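PDB 4R85: cytosine deaminase from Klebsiella pneumoniae, which catalyses the hydrolytic deamination of cytosine and 5-methylcytosine, probably with the help of an iron(II) ion in an amidohydrolase-fold active site. Local coordinates for residues A[102-111]-A[310-321]. Sequence-based numbering, arbitrary orientation.
With 17E (5-methylcytosine), chain G.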
ATOM      1  N   THR A 102       5.746  20.311  -0.896  1.00 15.07           N
ATOM      2  CA  THR A 102       5.104  19.159  -0.276  1.00 18.21           C
ATOM      3  C   THR A 102       3.674  19.505   0.162  1.00 20.46           C
ATOM      4  O   THR A 102       2.758  18.687   0.061  1.00 14.40           O
ATOM      5  CB  THR A 102       5.964  18.629   0.887  1.00 15.27           C
ATOM      6  OG1 THR A 102       7.151  18.037   0.346  1.00 18.89           O
ATOM      7  CG2 THR A 102       5.225  17.564   1.686  1.00 13.97           C
ATOM      8  N   ILE A 103       3.482  20.736   0.618  1.00 18.59           N
ATOM      9  CA  ILE A 103       2.141  21.219   0.907  1.00 15.41           C
ATOM     10  C   ILE A 103       1.275  21.188  -0.364  1.00 15.22           C
ATOM     11  O   ILE A 103       0.101  20.809  -0.310  1.00 17.72           O
ATOM     12  CB  ILE A 103       2.183  22.628   1.530  1.00 22.20           C
ATOM     13  CG1 ILE A 103       2.677  22.536   2.981  1.00 17.70           C
ATOM     14  CG2 ILE A 103       0.806  23.273   1.482  1.00 25.99           C
ATOM     15  CD1 ILE A 103       3.013  23.876   3.599  1.00 17.58           C
ATOM     16  N   GLY A 104       1.866  21.564  -1.499  1.00 16.70           N
ATOM     17  CA  GLY A 104       1.208  21.442  -2.790  1.00 21.49           C
ATOM     18  C   GLY A 104       0.730  20.031  -3.084  1.00 26.12           C
ATOM     19  O   GLY A 104      -0.401  19.836  -3.539  1.00 20.66           O
ATOM     20  N   MET A 105       1.580  19.044  -2.807  1.00 20.68           N
ATOM     21  CA  MET A 105       1.208  17.639  -2.976  1.00 15.65           C
ATOM     22  C   MET A 105       0.044  17.260  -2.077  1.00 18.12           C
ATOM     23  O   MET A 105      -0.822  16.478  -2.476  1.00 17.14           O
ATOM     24  CB  MET A 105       2.367  16.703  -2.614  1.00 17.04           C
ATOM     25  CG  MET A 105       3.635  16.837  -3.435  1.00 22.81           C
ATOM     26  SD  MET A 105       4.788  15.554  -2.853  1.00 27.08           S
ATOM     27  CE  MET A 105       6.342  16.356  -3.245  1.00 27.49           C
ATOM     28  N   LEU A 106       0.046  17.771  -0.848  1.00 14.25           N
ATOM     29  CA  LEU A 106      -1.015  17.428   0.098  1.00 16.35           C
ATOM     30  C   LEU A 106      -2.340  18.034  -0.362  1.00 17.70           C
ATOM     31  O   LEU A 106      -3.379  17.380  -0.313  1.00 16.69           O
ATOM     32  CB  LEU A 106      -0.667  17.886   1.520  1.00 15.77           C
ATOM     33  CG  LEU A 106       0.545  17.210   2.177  1.00 22.13           C
ATOM     34  CD1 LEU A 106       1.024  18.004   3.389  1.00 19.30           C
ATOM     35  CD2 LEU A 106       0.197  15.774   2.577  1.00 18.57           C
ATOM     36  N   ARG A 107      -2.284  19.288  -0.811  1.00 19.14           N
ATOM     37  CA  ARG A 107      -3.435  19.983  -1.385  1.00 18.97           C
ATOM     38  C   ARG A 107      -4.004  19.195  -2.565  1.00 23.68           C
ATOM     39  O   ARG A 107      -5.225  19.051  -2.696  1.00 15.99           O
ATOM     40  CB  ARG A 107      -3.022  21.393  -1.833  1.00 16.20           C
ATOM     41  CG  ARG A 107      -4.112  22.225  -2.537  1.00 16.94           C
ATOM     42  CD  ARG A 107      -4.094  22.056  -4.055  1.00 20.56           C
ATOM     43  NE  ARG A 107      -2.732  21.987  -4.599  1.00 21.57           N
ATOM     44  CZ  ARG A 107      -1.996  23.048  -4.909  1.00 25.81           C
ATOM     45  NH1 ARG A 107      -2.482  24.267  -4.730  1.00 27.67           N
ATOM     46  NH2 ARG A 107      -0.771  22.890  -5.401  1.00 27.44           N
ATOM     47  N   ASP A 108      -3.117  18.700  -3.428  1.00 19.48           N
ATOM     48  CA  ASP A 108      -3.537  17.918  -4.588  1.00 18.46           C
ATOM     49  C   ASP A 108      -4.354  16.702  -4.176  1.00 21.98           C
ATOM     50  O   ASP A 108      -5.203  16.236  -4.934  1.00 20.53           O
ATOM     51  CB  ASP A 108      -2.346  17.460  -5.423  1.00 17.45           C
ATOM     52  CG  ASP A 108      -1.724  18.590  -6.231  1.00 27.24           C
ATOM     53  OD1 ASP A 108      -2.366  19.661  -6.380  1.00 25.49           O
ATOM     54  OD2 ASP A 108      -0.588  18.394  -6.726  1.00 23.68           O
ATOM     55  N   PHE A 109      -4.094  16.192  -2.977  1.00 18.67           N
ATOM     56  CA  PHE A 109      -4.792  15.012  -2.496  1.00 15.57           C
ATOM     57  C   PHE A 109      -5.854  15.296  -1.420  1.00 20.50           C
ATOM     58  O   PHE A 109      -6.227  14.407  -0.653  1.00 19.80           O
ATOM     59  CB  PHE A 109      -3.793  13.943  -2.043  1.00 15.31           C
ATOM     60  CG  PHE A 109      -3.123  13.241  -3.182  1.00 17.69           C
ATOM     61  CD1 PHE A 109      -3.813  12.294  -3.926  1.00 17.01           C
ATOM     62  CD2 PHE A 109      -1.805  13.540  -3.522  1.00 19.76           C
ATOM     63  CE1 PHE A 109      -3.201  11.643  -4.993  1.00 21.70           C
ATOM     64  CE2 PHE A 109      -1.183  12.892  -4.574  1.00 20.11           C
ATOM     65  CZ  PHE A 109      -1.881  11.935  -5.310  1.00 22.81           C
ATOM     66  N   GLY A 110      -6.342  16.536  -1.379  1.00 18.47           N
ATOM     67  CA  GLY A 110      -7.486  16.880  -0.547  1.00 19.76           C
ATOM     68  C   GLY A 110      -7.211  17.201   0.911  1.00 16.28           C
ATOM     69  O   GLY A 110      -8.140  17.299   1.714  1.00 18.39           O
ATOM     70  N   VAL A 111      -5.946  17.370   1.267  1.00 16.00           N
ATOM     71  CA  VAL A 111      -5.594  17.671   2.650  1.00 17.79           C
ATOM     72  C   VAL A 111      -5.680  19.166   2.922  1.00 18.93           C
ATOM     73  O   VAL A 111      -5.040  19.953   2.229  1.00 20.71           O
ATOM     74  CB  VAL A 111      -4.167  17.206   2.979  1.00 20.96           C
ATOM     75  CG1 VAL A 111      -3.797  17.654   4.380  1.00 16.41           C
ATOM     76  CG2 VAL A 111      -4.072  15.689   2.849  1.00 19.21           C
ATOM     77  N   ILE A 310       7.779  12.464   3.585  1.00 13.23           N
ATOM     78  CA  ILE A 310       7.786  12.444   2.135  1.00 13.21           C
ATOM     79  C   ILE A 310       9.204  12.726   1.635  1.00 18.61           C
ATOM     80  O   ILE A 310       9.720  13.839   1.783  1.00 14.74           O
ATOM     81  CB  ILE A 310       6.761  13.432   1.548  1.00 15.53           C
ATOM     82  CG1 ILE A 310       5.338  12.969   1.913  1.00 17.65           C
ATOM     83  CG2 ILE A 310       6.926  13.535   0.038  1.00 17.47           C
ATOM     84  CD1 ILE A 310       4.208  13.809   1.312  1.00 19.56           C
ATOM     85  N   GLN A 311       9.825  11.689   1.073  1.00 17.62           N
ATOM     86  CA  GLN A 311      11.162  11.746   0.490  1.00 14.91           C
ATOM     87  C   GLN A 311      12.197  12.385   1.408  1.00 14.06           C
ATOM     88  O   GLN A 311      12.835  13.374   1.051  1.00 17.38           O
ATOM     89  CB  GLN A 311      11.118  12.466  -0.858  1.00 16.21           C
ATOM     90  CG  GLN A 311      10.218  11.790  -1.877  1.00 17.15           C
ATOM     91  CD  GLN A 311      10.126  12.560  -3.180  1.00 23.26           C
ATOM     92  OE1 GLN A 311       9.156  13.282  -3.421  1.00 28.25           O
ATOM     93  NE2 GLN A 311      11.131  12.404  -4.032  1.00 27.68           N
ATOM     94  N   ASP A 312      12.384  11.805   2.585  1.00 13.14           N
ATOM     95  CA  ASP A 312      13.248  12.431   3.574  1.00 15.78           C
ATOM     96  C   ASP A 312      14.347  11.440   4.034  1.00 17.05           C
ATOM     97  O   ASP A 312      14.468  10.354   3.446  1.00 14.23           O
ATOM     98  CB  ASP A 312      12.378  13.054   4.699  1.00 14.44           C
ATOM     99  CG  ASP A 312      11.782  12.022   5.650  1.00 20.53           C
ATOM    100  OD1 ASP A 312      10.970  12.428   6.514  1.00 21.44           O
ATOM    101  OD2 ASP A 312      12.116  10.822   5.563  1.00 20.67           O
ATOM    102  N   PRO A 313      15.158  11.793   5.058  1.00 16.05           N
ATOM    103  CA  PRO A 313      16.234  10.842   5.387  1.00 17.41           C
ATOM    104  C   PRO A 313      15.747   9.482   5.922  1.00 20.07           C
ATOM    105  O   PRO A 313      16.531   8.540   5.941  1.00 21.01           O
ATOM    106  CB  PRO A 313      17.014  11.564   6.493  1.00 17.39           C
ATOM    107  CG  PRO A 313      16.709  13.011   6.303  1.00 16.07           C
ATOM    108  CD  PRO A 313      15.296  13.054   5.821  1.00 15.93           C
ATOM    109  N   TRP A 314      14.482   9.384   6.327  1.00 15.05           N
ATOM    110  CA  TRP A 314      13.955   8.147   6.905  1.00 14.81           C
ATOM    111  C   TRP A 314      13.190   7.296   5.893  1.00 21.41           C
ATOM    112  O   TRP A 314      13.101   6.076   6.040  1.00 28.76           O
ATOM    113  CB  TRP A 314      13.049   8.448   8.107  1.00 15.24           C
ATOM    114  CG  TRP A 314      13.796   9.008   9.263  1.00 14.30           C
ATOM    115  CD1 TRP A 314      14.391   8.306  10.280  1.00 13.05           C
ATOM    116  CD2 TRP A 314      14.047  10.395   9.525  1.00 12.75           C
ATOM    117  NE1 TRP A 314      14.998   9.177  11.159  1.00 12.70           N
ATOM    118  CE2 TRP A 314      14.804  10.464  10.716  1.00 14.19           C
ATOM    119  CE3 TRP A 314      13.703  11.584   8.869  1.00 13.58           C
ATOM    120  CZ2 TRP A 314      15.233  11.686  11.264  1.00 12.81           C
ATOM    121  CZ3 TRP A 314      14.130  12.803   9.414  1.00 13.80           C
ATOM    122  CH2 TRP A 314      14.890  12.838  10.599  1.00 11.99           C
ATOM    123  N   TYR A 315      12.639   7.937   4.869  1.00 15.31           N
ATOM    124  CA  TYR A 315      11.678   7.272   3.996  1.00 13.98           C
ATOM    125  C   TYR A 315      11.746   7.836   2.578  1.00 12.93           C
ATOM    126  O   TYR A 315      11.502   9.018   2.368  1.00 16.78           O
ATOM    127  CB  TYR A 315      10.278   7.457   4.594  1.00 10.79           C
ATOM    128  CG  TYR A 315       9.156   6.789   3.833  1.00 15.75           C
ATOM    129  CD1 TYR A 315       8.322   7.528   2.998  1.00 13.83           C
ATOM    130  CD2 TYR A 315       8.914   5.426   3.966  1.00 17.84           C
ATOM    131  CE1 TYR A 315       7.271   6.929   2.316  1.00 16.12           C
ATOM    132  CE2 TYR A 315       7.860   4.814   3.283  1.00 18.23           C
ATOM    133  CZ  TYR A 315       7.046   5.572   2.463  1.00 16.65           C
ATOM    134  OH  TYR A 315       6.003   4.973   1.780  1.00 16.45           O
ATOM    135  N   PRO A 316      12.101   6.993   1.596  1.00 17.35           N
ATOM    136  CA  PRO A 316      12.430   7.543   0.268  1.00 17.90           C
ATOM    137  C   PRO A 316      11.229   7.798  -0.635  1.00 15.87           C
ATOM    138  O   PRO A 316      11.393   8.410  -1.694  1.00 13.10           O
ATOM    139  CB  PRO A 316      13.347   6.466  -0.341  1.00 16.43           C
ATOM    140  CG  PRO A 316      12.897   5.179   0.313  1.00 17.71           C
ATOM    141  CD  PRO A 316      12.415   5.557   1.709  1.00 14.71           C
ATOM    142  N   LEU A 317      10.047   7.347  -0.230  1.00 13.73           N
ATOM    143  CA  LEU A 317       8.856   7.516  -1.062  1.00 16.75           C
ATOM    144  C   LEU A 317       7.938   8.620  -0.530  1.00 14.99           C
ATOM    145  O   LEU A 317       8.398   9.523   0.183  1.00 13.76           O
ATOM    146  CB  LEU A 317       8.120   6.182  -1.221  1.00 15.45           C
ATOM    147  CG  LEU A 317       8.928   5.118  -1.982  1.00 16.25           C
ATOM    148  CD1 LEU A 317       8.186   3.782  -1.984  1.00 18.78           C
ATOM    149  CD2 LEU A 317       9.207   5.565  -3.410  1.00 17.08           C
ATOM    150  N   GLY A 318       6.658   8.575  -0.901  1.00 21.27           N
ATOM    151  CA  GLY A 318       5.694   9.580  -0.462  1.00 22.71           C
ATOM    152  C   GLY A 318       5.200  10.470  -1.595  1.00 20.99           C
ATOM    153  O   GLY A 318       5.984  10.905  -2.434  1.00 17.49           O
ATOM    154  N   ASN A 319       3.898  10.735  -1.639  1.00 16.90           N
ATOM    155  CA  ASN A 319       3.351  11.570  -2.709  1.00 20.88           C
ATOM    156  C   ASN A 319       2.228  12.504  -2.251  1.00 20.44           C
ATOM    157  O   ASN A 319       1.639  13.227  -3.064  1.00 17.90           O
ATOM    158  CB  ASN A 319       2.876  10.713  -3.893  1.00 24.86           C
ATOM    159  CG  ASN A 319       1.753   9.749  -3.512  1.00 22.24           C
ATOM    160  OD1 ASN A 319       1.149   9.867  -2.452  1.00 22.35           O
ATOM    161  ND2 ASN A 319       1.485   8.778  -4.380  1.00 29.52           N
ATOM    162  N   GLY A 320       1.935  12.477  -0.956  1.00 16.13           N
ATOM    163  CA  GLY A 320       0.901  13.331  -0.391  1.00 20.68           C
ATOM    164  C   GLY A 320      -0.457  12.659  -0.219  1.00 19.71           C
ATOM    165  O   GLY A 320      -1.369  13.249   0.370  1.00 19.96           O
ATOM    166  N   ASN A 321      -0.598  11.434  -0.723  1.00 16.69           N
ATOM    167  CA  ASN A 321      -1.913  10.763  -0.766  1.00 19.41           C
ATOM    168  C   ASN A 321      -2.210   9.922   0.479  1.00 16.82           C
ATOM    169  O   ASN A 321      -1.706   8.808   0.618  1.00 13.10           O
ATOM    170  CB  ASN A 321      -2.027   9.895  -2.023  1.00 17.05           C
ATOM    171  CG  ASN A 321      -3.403   9.251  -2.179  1.00 20.77           C
ATOM    172  OD1 ASN A 321      -4.374   9.659  -1.540  1.00 16.78           O
ATOM    173  ND2 ASN A 321      -3.490   8.251  -3.046  1.00 21.94           N
TER
HETATM  174  N1  17E G 501      12.432  11.548  13.297  1.00 12.92           N
HETATM  175  C2  17E G 501      11.997  10.587  14.112  1.00 13.67           C
HETATM  176  O2  17E G 501      12.510  10.497  15.381  1.00 13.81           O
HETATM  177  N3  17E G 501      11.066   9.708  13.726  1.00 15.01           N
HETATM  178  C4  17E G 501      10.547   9.769  12.489  1.00 19.47           C
HETATM  179  N4  17E G 501       9.555   8.824  12.087  1.00 20.70           N
HETATM  180  C5  17E G 501      10.970  10.759  11.600  1.00 13.49           C
HETATM  181  C6  17E G 501      11.937  11.655  12.047  1.00 14.79           C
HETATM  182  CM5 17E G 501      10.399  10.843  10.220  1.00 14.00           C
HETATM  183  O   HOH W   1      -6.511  11.509  -1.395  1.00 22.33           O
HETATM  184  O   HOH W   2      -4.123  12.959   1.002  1.00 37.67           O
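The ring of Phe-109 carries the side chain of Asn-321 flat against one face: Asn-321 CB stands 3.5 Å from the ring centroid and 11° off its normal, a CH-pi contact. With CG anti to the backbone N (chi1 -176°), Asn-321 lays its amide over the CD1–CE1 side of the ring, the two planes 9° apart. Asn-321 OD1 also accepts from the backbone N of Leu-323, making it the N-cap of helix 322-332. Two residues earlier, Asn-319 OD1 accepts from Asn-321 N at 2.9 Å, an Asx turn that bends the chain between them. Asn-319 O approaches Phe-109 CE2 obliquely at 3.2 Å. No direct hydrogen bond joins the segments; instead two waters both donate to Phe-109 O, one also to Asn-321 OD1 and the other to Gly-320 O. In the TIM-barrel architecture of this amidohydrolase, the contact sets the end of helix 92-108 against the loop that follows strand 303-305. A Schellman motif closes that helix, with Gly-110 at positive phi and Val-111 N bonded to Leu-106 O. Gly-320 fits close beside the last turn, its CA 4.5 Å from that of Leu-106. Farther up the helix, the extended Met-105 passes Asn-319 O and brings SD to 4.1 Å from Ile-310 CG2, while Ile-310 CD1 meets Thr-102 CG2. Beyond Ile-310 the same loop reaches the substrate pocket, where one face of the Trp-314 indole covers 5-methylcytosine, whose C6 lies 3.2 Å above the indole plane.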